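Local atomic coordinates of acetate kinase (Entamoeba histolytica, PDB entry 4H0O), a protein that interconverts acetate and acetyl phosphate as a pyrophosphate-dependent acetate kinase of the ASKHA superfamily, built on a ribonuclease H-like fold. Residues Ser42-Val47 and Lys52-His57; Lys205-His210 and Lys315-Leu320; Ser226-Met231 and Met321-Gly326. All blocks are in the same frame, centred on the assembly; numbering follows the deposited sequence.

Interaction 1: Ser42-Val47 and Lys52-His57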
loop_
_atom_site.group_PDB
_atom_site.type_symbol
_atom_site.label_atom_id
_atom_site.label_comp_id
_atom_site.label_asym_id
_atom_site.label_seq_id
_atom_site.Cartn_x
_atom_site.Cartn_y
_atom_site.Cartn_z
ATOM N N SER B 42 21.646 23.642 23.099
ATOM C CA SER B 42 22.569 24.622 22.537
ATOM C C SER B 42 21.799 25.661 21.733
ATOM O O SER B 42 20.619 25.468 21.433
ATOM C CB SER B 42 23.588 23.938 21.633
ATOM O OG SER B 42 22.970 23.455 20.455
ATOM N N ASN B 43 22.470 26.759 21.392
ATOM C CA ASN B 43 21.895 27.797 20.535
ATOM C C ASN B 43 20.539 28.333 21.003
ATOM O O ASN B 43 19.608 28.444 20.205
ATOM C CB ASN B 43 21.781 27.294 19.088
ATOM C CG ASN B 43 23.128 26.952 18.472
ATOM O OD1 ASN B 43 24.162 27.501 18.857
ATOM N ND2 ASN B 43 23.118 26.047 17.498
ATOM N N ARG B 44 20.428 28.677 22.282
ATOM C CA ARG B 44 19.178 29.215 22.816
ATOM C C ARG B 44 19.107 30.732 22.650
ATOM O O ARG B 44 20.127 31.417 22.728
ATOM C CB ARG B 44 19.018 28.838 24.290
ATOM C CG ARG B 44 19.244 27.364 24.582
ATOM C CD ARG B 44 18.660 26.487 23.487
ATOM N NE ARG B 44 17.205 26.400 23.575
ATOM C CZ ARG B 44 16.422 25.962 22.595
ATOM N NH1 ARG B 44 16.953 25.568 21.445
ATOM N NH2 ARG B 44 15.108 25.917 22.762
ATOM N N VAL B 45 17.904 31.256 22.423
ATOM C CA VAL B 45 17.733 32.694 22.257
ATOM C C VAL B 45 16.574 33.219 23.107
ATOM O O VAL B 45 15.492 32.624 23.147
ATOM C CB VAL B 45 17.560 33.095 20.764
ATOM C CG1 VAL B 45 16.320 32.465 20.173
ATOM C CG2 VAL B 45 17.505 34.606 20.611
ATOM N N ASN B 46 16.827 34.313 23.819
ATOM C CA ASN B 46 15.769 35.037 24.507
ATOM C C ASN B 46 15.363 36.252 23.678
ATOM O O ASN B 46 16.210 37.064 23.294
ATOM C CB ASN B 46 16.209 35.465 25.914
ATOM C CG ASN B 46 16.403 34.285 26.855
ATOM O OD1 ASN B 46 15.810 33.220 26.668
ATOM N ND2 ASN B 46 17.231 34.474 27.877
ATOM N N VAL B 47 14.070 36.360 23.388
ATOM C CA VAL B 47 13.547 37.461 22.586
ATOM C C VAL B 47 13.577 38.776 23.379
ATOM O O VAL B 47 13.578 39.865 22.801
ATOM C CB VAL B 47 12.127 37.121 22.039
ATOM C CG1 VAL B 47 11.169 36.812 23.177
ATOM C CG2 VAL B 47 11.581 38.234 21.165
ATOM N N LYS B 52 23.321 37.238 23.958
ATOM C CA LYS B 52 23.837 36.428 22.860
ATOM C C LYS B 52 23.170 35.049 22.859
ATOM O O LYS B 52 22.449 34.714 23.801
ATOM C CB LYS B 52 25.350 36.260 23.029
ATOM C CG LYS B 52 26.093 37.542 23.360
ATOM C CD LYS B 52 27.585 37.277 23.492
ATOM C CE LYS B 52 28.300 38.432 24.171
ATOM N NZ LYS B 52 29.705 38.072 24.512
ATOM N N PRO B 53 23.402 34.241 21.805
ATOM C CA PRO B 53 22.926 32.855 21.898
ATOM C C PRO B 53 23.744 32.100 22.938
ATOM O O PRO B 53 24.898 32.461 23.185
ATOM C CB PRO B 53 23.192 32.296 20.498
ATOM C CG PRO B 53 24.275 33.154 19.946
ATOM C CD PRO B 53 24.007 34.523 20.491
ATOM N N PHE B 54 23.159 31.071 23.543
ATOM C CA PHE B 54 23.807 30.396 24.658
ATOM C C PHE B 54 23.355 28.950 24.797
ATOM O O PHE B 54 22.312 28.560 24.269
ATOM C CB PHE B 54 23.511 31.145 25.963
ATOM C CG PHE B 54 22.048 31.205 26.309
ATOM C CD1 PHE B 54 21.225 32.163 25.737
ATOM C CD2 PHE B 54 21.494 30.304 27.206
ATOM C CE1 PHE B 54 19.882 32.225 26.051
ATOM C CE2 PHE B 54 20.148 30.358 27.522
ATOM C CZ PHE B 54 19.343 31.322 26.946
ATOM N N ILE B 55 24.148 28.160 25.514
ATOM C CA ILE B 55 23.720 26.834 25.934
ATOM C C ILE B 55 23.052 26.962 27.297
ATOM O O ILE B 55 23.627 27.533 28.225
ATOM C CB ILE B 55 24.900 25.851 26.035
ATOM C CG1 ILE B 55 25.681 25.823 24.719
ATOM C CG2 ILE B 55 24.402 24.454 26.389
ATOM C CD1 ILE B 55 26.861 24.876 24.724
ATOM N N GLU B 56 21.831 26.450 27.416
ATOM C CA GLU B 56 21.139 26.474 28.695
ATOM C C GLU B 56 21.286 25.129 29.393
ATOM O O GLU B 56 20.830 24.105 28.888
ATOM C CB GLU B 56 19.659 26.814 28.507
ATOM C CG GLU B 56 18.843 26.786 29.795
ATOM C CD GLU B 56 17.498 27.474 29.650
ATOM O OE1 GLU B 56 17.246 28.074 28.583
ATOM O OE2 GLU B 56 16.694 27.419 30.604
ATOM N N HIS B 57 21.927 25.133 30.554
ATOM C CA HIS B 57 22.100 23.903 31.312
ATOM C C HIS B 57 21.143 23.832 32.497
ATOM O O HIS B 57 20.982 24.802 33.239
ATOM C CB HIS B 57 23.547 23.766 31.784
ATOM C CG HIS B 57 24.528 23.562 30.674
ATOM N ND1 HIS B 57 24.726 22.340 30.069
ATOM C CD2 HIS B 57 25.377 24.424 30.063
ATOM C CE1 HIS B 57 25.650 22.457 29.133
ATOM N NE2 HIS B 57 26.063 23.712 29.111
#

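Interaction 2: Lys205-His210 and Lys315-Leu320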
loop_
_atom_site.group_PDB
_atom_site.type_symbol
_atom_site.label_atom_id
_atom_site.label_comp_id
_atom_site.label_asym_id
_atom_site.label_seq_id
_atom_site.Cartn_x
_atom_site.Cartn_y
_atom_site.Cartn_z
ATOM N N LYS B 205 0.570 -11.575 19.233
ATOM C CA LYS B 205 0.572 -10.930 17.927
ATOM C C LYS B 205 0.222 -9.467 18.139
ATOM O O LYS B 205 -0.900 -9.132 18.535
ATOM C CB LYS B 205 -0.423 -11.606 16.987
ATOM C CG LYS B 205 -0.036 -13.028 16.620
ATOM C CD LYS B 205 -1.130 -13.729 15.837
ATOM C CE LYS B 205 -0.714 -15.148 15.497
ATOM N NZ LYS B 205 0.621 -15.172 14.838
ATOM N N ILE B 206 1.197 -8.601 17.890
ATOM C CA ILE B 206 1.065 -7.190 18.216
ATOM C C ILE B 206 1.214 -6.336 16.963
ATOM O O ILE B 206 2.105 -6.575 16.143
ATOM C CB ILE B 206 2.127 -6.775 19.257
ATOM C CG1 ILE B 206 2.035 -7.679 20.491
ATOM C CG2 ILE B 206 1.968 -5.317 19.649
ATOM C CD1 ILE B 206 3.042 -7.356 21.582
ATOM N N ILE B 207 0.320 -5.363 16.805
ATOM C CA ILE B 207 0.484 -4.338 15.784
ATOM C C ILE B 207 0.692 -3.006 16.491
ATOM O O ILE B 207 -0.176 -2.540 17.238
ATOM C CB ILE B 207 -0.728 -4.254 14.828
ATOM C CG1 ILE B 207 -0.826 -5.519 13.973
ATOM C CG2 ILE B 207 -0.614 -3.032 13.925
ATOM C CD1 ILE B 207 -1.976 -5.514 12.976
ATOM N N ALA B 208 1.855 -2.402 16.271
ATOM C CA ALA B 208 2.180 -1.126 16.898
ATOM C C ALA B 208 2.067 0.010 15.891
ATOM O O ALA B 208 2.466 -0.136 14.735
ATOM C CB ALA B 208 3.567 -1.168 17.492
ATOM N N CYS B 209 1.536 1.145 16.333
ATOM C CA CYS B 209 1.406 2.307 15.462
ATOM C C CYS B 209 2.221 3.484 15.997
ATOM O O CYS B 209 1.854 4.106 16.999
ATOM C CB CYS B 209 -0.061 2.710 15.327
ATOM S SG CYS B 209 -1.159 1.371 14.827
ATOM N N HIS B 210 3.335 3.776 15.334
ATOM C CA HIS B 210 4.138 4.945 15.669
ATOM C C HIS B 210 3.557 6.145 14.930
ATOM O O HIS B 210 3.925 6.420 13.786
ATOM C CB HIS B 210 5.598 4.719 15.267
ATOM C CG HIS B 210 6.516 5.846 15.616
ATOM N ND1 HIS B 210 7.532 5.730 16.534
ATOM C CD2 HIS B 210 6.585 7.127 15.146
ATOM C CE1 HIS B 210 8.185 6.877 16.630
ATOM N NE2 HIS B 210 7.624 7.737 15.796
ATOM N N LYS B 315 -6.430 0.499 6.685
ATOM C CA LYS B 315 -6.038 -0.466 5.662
ATOM C C LYS B 315 -4.684 -1.109 5.973
ATOM O O LYS B 315 -4.481 -2.306 5.746
ATOM C CB LYS B 315 -5.999 0.209 4.289
ATOM C CG LYS B 315 -5.521 -0.700 3.168
ATOM C CD LYS B 315 -5.226 0.082 1.892
ATOM C CE LYS B 315 -6.454 0.832 1.394
ATOM N NZ LYS B 315 -6.170 1.644 0.174
ATOM N N THR B 316 -3.762 -0.307 6.499
ATOM C CA THR B 316 -2.430 -0.792 6.846
ATOM C C THR B 316 -2.483 -1.804 7.995
ATOM O O THR B 316 -1.785 -2.823 7.969
ATOM C CB THR B 316 -1.496 0.367 7.228
ATOM O OG1 THR B 316 -1.499 1.348 6.181
ATOM C CG2 THR B 316 -0.074 -0.144 7.443
ATOM N N ILE B 317 -3.304 -1.515 9.000
ATOM C CA ILE B 317 -3.488 -2.419 10.131
ATOM C C ILE B 317 -4.137 -3.724 9.670
ATOM O O ILE B 317 -3.695 -4.816 10.049
ATOM C CB ILE B 317 -4.338 -1.764 11.243
ATOM C CG1 ILE B 317 -3.575 -0.599 11.879
ATOM C CG2 ILE B 317 -4.725 -2.784 12.306
ATOM C CD1 ILE B 317 -4.434 0.279 12.779
ATOM N N GLY B 318 -5.179 -3.606 8.849
ATOM C CA GLY B 318 -5.835 -4.770 8.275
ATOM C C GLY B 318 -4.876 -5.677 7.523
ATOM O O GLY B 318 -4.929 -6.900 7.665
ATOM N N GLY B 319 -3.994 -5.080 6.724
ATOM C CA GLY B 319 -3.044 -5.847 5.936
ATOM C C GLY B 319 -2.013 -6.558 6.795
ATOM O O GLY B 319 -1.643 -7.701 6.517
ATOM N N LEU B 320 -1.547 -5.881 7.841
ATOM C CA LEU B 320 -0.527 -6.438 8.727
ATOM C C LEU B 320 -1.077 -7.574 9.581
ATOM O O LEU B 320 -0.363 -8.536 9.881
ATOM C CB LEU B 320 0.074 -5.347 9.619
ATOM C CG LEU B 320 1.059 -4.398 8.930
ATOM C CD1 LEU B 320 1.505 -3.288 9.867
ATOM C CD2 LEU B 320 2.270 -5.161 8.410
#

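Interaction 3: Ser226-Met231 and Met321-Gly326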
loop_
_atom_site.group_PDB
_atom_site.type_symbol
_atom_site.label_atom_id
_atom_site.label_comp_id
_atom_site.label_asym_id
_atom_site.label_seq_id
_atom_site.Cartn_x
_atom_site.Cartn_y
_atom_site.Cartn_z
ATOM N N SER B 226 9.894 -7.937 14.777
ATOM C CA SER B 226 9.279 -7.329 13.604
ATOM C C SER B 226 9.079 -8.383 12.519
ATOM O O SER B 226 10.031 -9.057 12.122
ATOM C CB SER B 226 10.164 -6.197 13.077
ATOM O OG SER B 226 9.622 -5.625 11.901
ATOM N N PHE B 227 7.840 -8.540 12.059
ATOM C CA PHE B 227 7.535 -9.452 10.963
ATOM C C PHE B 227 7.415 -8.654 9.669
ATOM O O PHE B 227 8.002 -9.010 8.647
ATOM C CB PHE B 227 6.242 -10.226 11.242
ATOM C CG PHE B 227 5.951 -11.307 10.233
ATOM C CD1 PHE B 227 6.433 -12.595 10.420
ATOM C CD2 PHE B 227 5.196 -11.037 9.099
ATOM C CE1 PHE B 227 6.170 -13.592 9.494
ATOM C CE2 PHE B 227 4.928 -12.031 8.167
ATOM C CZ PHE B 227 5.416 -13.309 8.366
ATOM N N ASP B 228 6.648 -7.572 9.711
ATOM C CA ASP B 228 6.604 -6.646 8.585
ATOM C C ASP B 228 6.339 -5.233 9.081
ATOM O O ASP B 228 5.952 -5.038 10.238
ATOM C CB ASP B 228 5.552 -7.061 7.556
ATOM C CG ASP B 228 5.784 -6.418 6.197
ATOM O OD1 ASP B 228 6.913 -5.943 5.947
ATOM O OD2 ASP B 228 4.845 -6.385 5.376
ATOM N N THR B 229 6.553 -4.250 8.212
ATOM C CA THR B 229 6.399 -2.857 8.606
ATOM C C THR B 229 5.943 -1.969 7.453
ATOM O O THR B 229 5.989 -2.365 6.287
ATOM C CB THR B 229 7.696 -2.299 9.212
ATOM O OG1 THR B 229 7.426 -1.054 9.869
ATOM C CG2 THR B 229 8.742 -2.089 8.126
ATOM N N SER B 230 5.535 -0.753 7.795
ATOM C CA SER B 230 4.819 0.121 6.874
ATOM C C SER B 230 5.721 0.882 5.899
ATOM O O SER B 230 5.386 1.031 4.722
ATOM C CB SER B 230 3.983 1.112 7.682
ATOM O OG SER B 230 2.892 1.587 6.929
ATOM N N MET B 231 6.847 1.393 6.390
ATOM C CA MET B 231 7.792 2.086 5.523
ATOM C C MET B 231 8.526 1.064 4.656
ATOM O O MET B 231 8.470 -0.140 4.927
ATOM C CB MET B 231 8.778 2.926 6.346
ATOM C CG MET B 231 8.169 4.186 6.969
ATOM S SD MET B 231 9.335 5.145 7.978
ATOM C CE MET B 231 8.376 6.630 8.291
ATOM N N MET B 321 -2.343 -7.453 9.969
ATOM C CA MET B 321 -3.015 -8.470 10.773
ATOM C C MET B 321 -3.041 -9.821 10.058
ATOM O O MET B 321 -2.740 -10.858 10.658
ATOM C CB MET B 321 -4.439 -8.021 11.104
ATOM C CG MET B 321 -5.220 -9.003 11.958
ATOM S SD MET B 321 -6.814 -8.321 12.462
ATOM C CE MET B 321 -7.585 -8.052 10.864
ATOM N N VAL B 322 -3.394 -9.800 8.776
ATOM C CA VAL B 322 -3.435 -11.020 7.976
ATOM C C VAL B 322 -2.033 -11.602 7.800
ATOM O O VAL B 322 -1.851 -12.821 7.826
ATOM C CB VAL B 322 -4.103 -10.778 6.607
ATOM C CG1 VAL B 322 -4.051 -12.032 5.750
ATOM C CG2 VAL B 322 -5.547 -10.349 6.797
ATOM N N GLU B 323 -1.041 -10.728 7.647
ATOM C CA GLU B 323 0.345 -11.162 7.474
ATOM C C GLU B 323 0.892 -11.916 8.681
ATOM O O GLU B 323 1.582 -12.924 8.528
ATOM C CB GLU B 323 1.254 -9.969 7.205
ATOM C CG GLU B 323 1.175 -9.402 5.808
ATOM C CD GLU B 323 2.206 -8.314 5.589
ATOM O OE1 GLU B 323 3.396 -8.652 5.419
ATOM O OE2 GLU B 323 1.827 -7.123 5.604
ATOM N N ILE B 324 0.598 -11.410 9.876
ATOM C CA ILE B 324 1.123 -11.991 11.110
ATOM C C ILE B 324 0.209 -13.078 11.675
ATOM O O ILE B 324 0.563 -13.756 12.642
ATOM C CB ILE B 324 1.386 -10.913 12.188
ATOM C CG1 ILE B 324 0.071 -10.296 12.676
ATOM C CG2 ILE B 324 2.335 -9.840 11.653
ATOM C CD1 ILE B 324 0.263 -9.215 13.736
ATOM N N GLY B 325 -0.970 -13.233 11.078
ATOM C CA GLY B 325 -1.870 -14.318 11.428
ATOM C C GLY B 325 -2.839 -14.031 12.562
ATOM O O GLY B 325 -3.321 -14.961 13.214
ATOM N N GLY B 326 -3.133 -12.757 12.803
ATOM C CA GLY B 326 -4.056 -12.395 13.866
ATOM C C GLY B 326 -3.686 -11.121 14.604
ATOM O O GLY B 326 -2.781 -10.394 14.191
#

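Interaction 1: Ser42-Val47 and Lys52-His57
Arg44 and Phe54 exchange both of their backbone bonds. Arg44 N gives its hydrogen to Phe54 O at 2.7 Å, nearly straight at 165°. The return bond, from Phe54 N to Arg44 O, is longer at 3.2 Å and more bent. Arg44 O also receives a CA-H contact from Pro53 CA at 3.3 Å. One residue earlier, Asn43 N sits 3.4 Å from Phe54 O, but the angle is too poor for a bond.

That is the geometry of a G1 beta bulge: Asn43, with positive phi, and Arg44 both stand opposite Phe54, where the hairpin of strands 36-44 and 54-59 leaves regular pairing. The displaced Asn43 turns its side chain away from the other strand, and its ND2 bonds to Leu71 O and Ser24 O. Ser42 OG looks elsewhere, to Leu26 N, while Ser42 CB touches Ile55 CG1 at 4.2 Å.

The Phe54 ring takes Arg44 CB over one face, a CH-pi contact 3.8 Å from the centroid, and Lys52 O lies at its edge, in the ring plane. Phe54 CG falls between the backbone N and the carbonyl carbon (chi1 61°), which swings the ring in under Arg44. The Asn46 side chain crosses that of Phe54 at about a right angle, amide and ring planes 62° apart. Beyond CB the arginine chain bends at chi2 and chi3. Its CG lies 4.0 Å from Glu56 CB, and Ser42 O is in plane at the edge of the guanidinium. Glu56 OE2 is bonded to His58 NE2, while Glu56 OE1 stays 5.3 Å from Arg44 NE, beyond salt-bridge range.

Interaction 2: Lys205-His210 and Lys315-Leu320
Where Ile207 meets Ile317, the flat group involved is a backbone one: no ring, carboxylate or guanidinium lies between the segments, and the tip of Ile207 comes up to a helix carbonyl, CD1 standing 3.5 Å from Ile317 O. The rest is aliphatic carbon and one sulfur. The same CD1 touches Ile317 CG2 at 3.9 Å and Leu320 CB, also at 3.9 Å, so a single methyl fits between two residues one turn apart on the helix. Ile207 gets there because its CG1 is anti to the carbonyl carbon and CD1 is extended from it (chi2 -179°), carrying the methyl straight out from the strand.

Ile317 uses both branches. Its CG2 faces Ile207, while the longer arm carries CD1 to Cys209 SG at 4.0 Å. The two isoleucines pass each other obliquely rather than end on. Ile207 and Cys209 are two apart along the strand and both serve the helix; Ala208 between them points the other way.

Strand 205-210 and helix 315-320 run nearly antiparallel, their axes 156° apart and 9.7 Å from each other at closest. On the neighbouring strands, Leu330 of 329-333 touches Ile207, Cys209 and Ile317, and Cys218 of 216-222 touches Cys209 and Leu320. Helix 299-324 thus lies against one side of this mixed sheet in the ribonuclease H-like fold, while Ala208 reaches Tyr188 of helix 185-195 on the other, so that strand 205-211 is sandwiched between the two helices.

Interaction 3: Ser226-Met231 and Met321-Gly326
Asp228 brings its carboxylate against that of Glu323. OD2 is 2.7 Å from Glu323 OE1 and 3.1 Å from Glu323 OE2, so one aspartate oxygen lies near both oxygens of the glutamate. The two side chains meet at a slant, their carboxylate planes 69° apart. Two acids this close would be expected to raise the pKa of at least one of them, the more so as Glu165 OE1 also approaches Glu323 OE1; Lys315 of the second subunit offers Asp228 OD2 a counter-charge, though only as a long, weak ion pair, and packs on Glu323. The other oxygen, Asp228 OD1, takes a weak bond of 2.9 Å from Thr229 N, with Lys180 NZ as a distant, weak partner.

Beside the acids, Phe227 leans along the end of the helix. With its CG anti to the backbone N (chi1 -173°), the ring is carried toward Glu323, where CE2 lies 3.5 Å from Glu323 O in an oblique approach. Ile324 slides past the phenylalanine in the opposite direction: its short branch does the touching, CG2 to Phe227 CB at 3.9 Å, while the rest of the side chain leads off elsewhere. Ile324 O receives a probable hydrogen bond from Lys205 NZ.

Two motifs shape this junction. Phe227 and Asp228 both face Gly220 in a classic beta bulge, which is why consecutive side chains of edge strand 225-229 can both point at the helix. The helix itself stops in a Schellman motif, Gly326 N bonding to Met321 O at 2.9 Å and Gly325 N more weakly to Val322 O at 3.4 Å, with Gly325 at positive phi (88°) as the C-prime residue.

How the interactions relate
Interactions 2 and 3 belong together: their centres are about 6 Å apart, both use helix 299-324 against the same mixed sheet, and both come within reach of the second subunit. They touch directly, Ile207 CD1 lying 3.6 Å from Met321 N and Thr316 CG2 3.5 Å from Ser230 OG. Interaction 1 lies on the opposite side of the chain's centre, in the other large sheet, its centre about 42 Å from that of interaction 2 and about 45 Å from that of interaction 3. The predicted sites are nearer: the Ser42 side chain is about 10 Å from that of Asn20 (magnesium) and the Cys209 side chain about 9 Å from that of His184 (transition-state stabiliser).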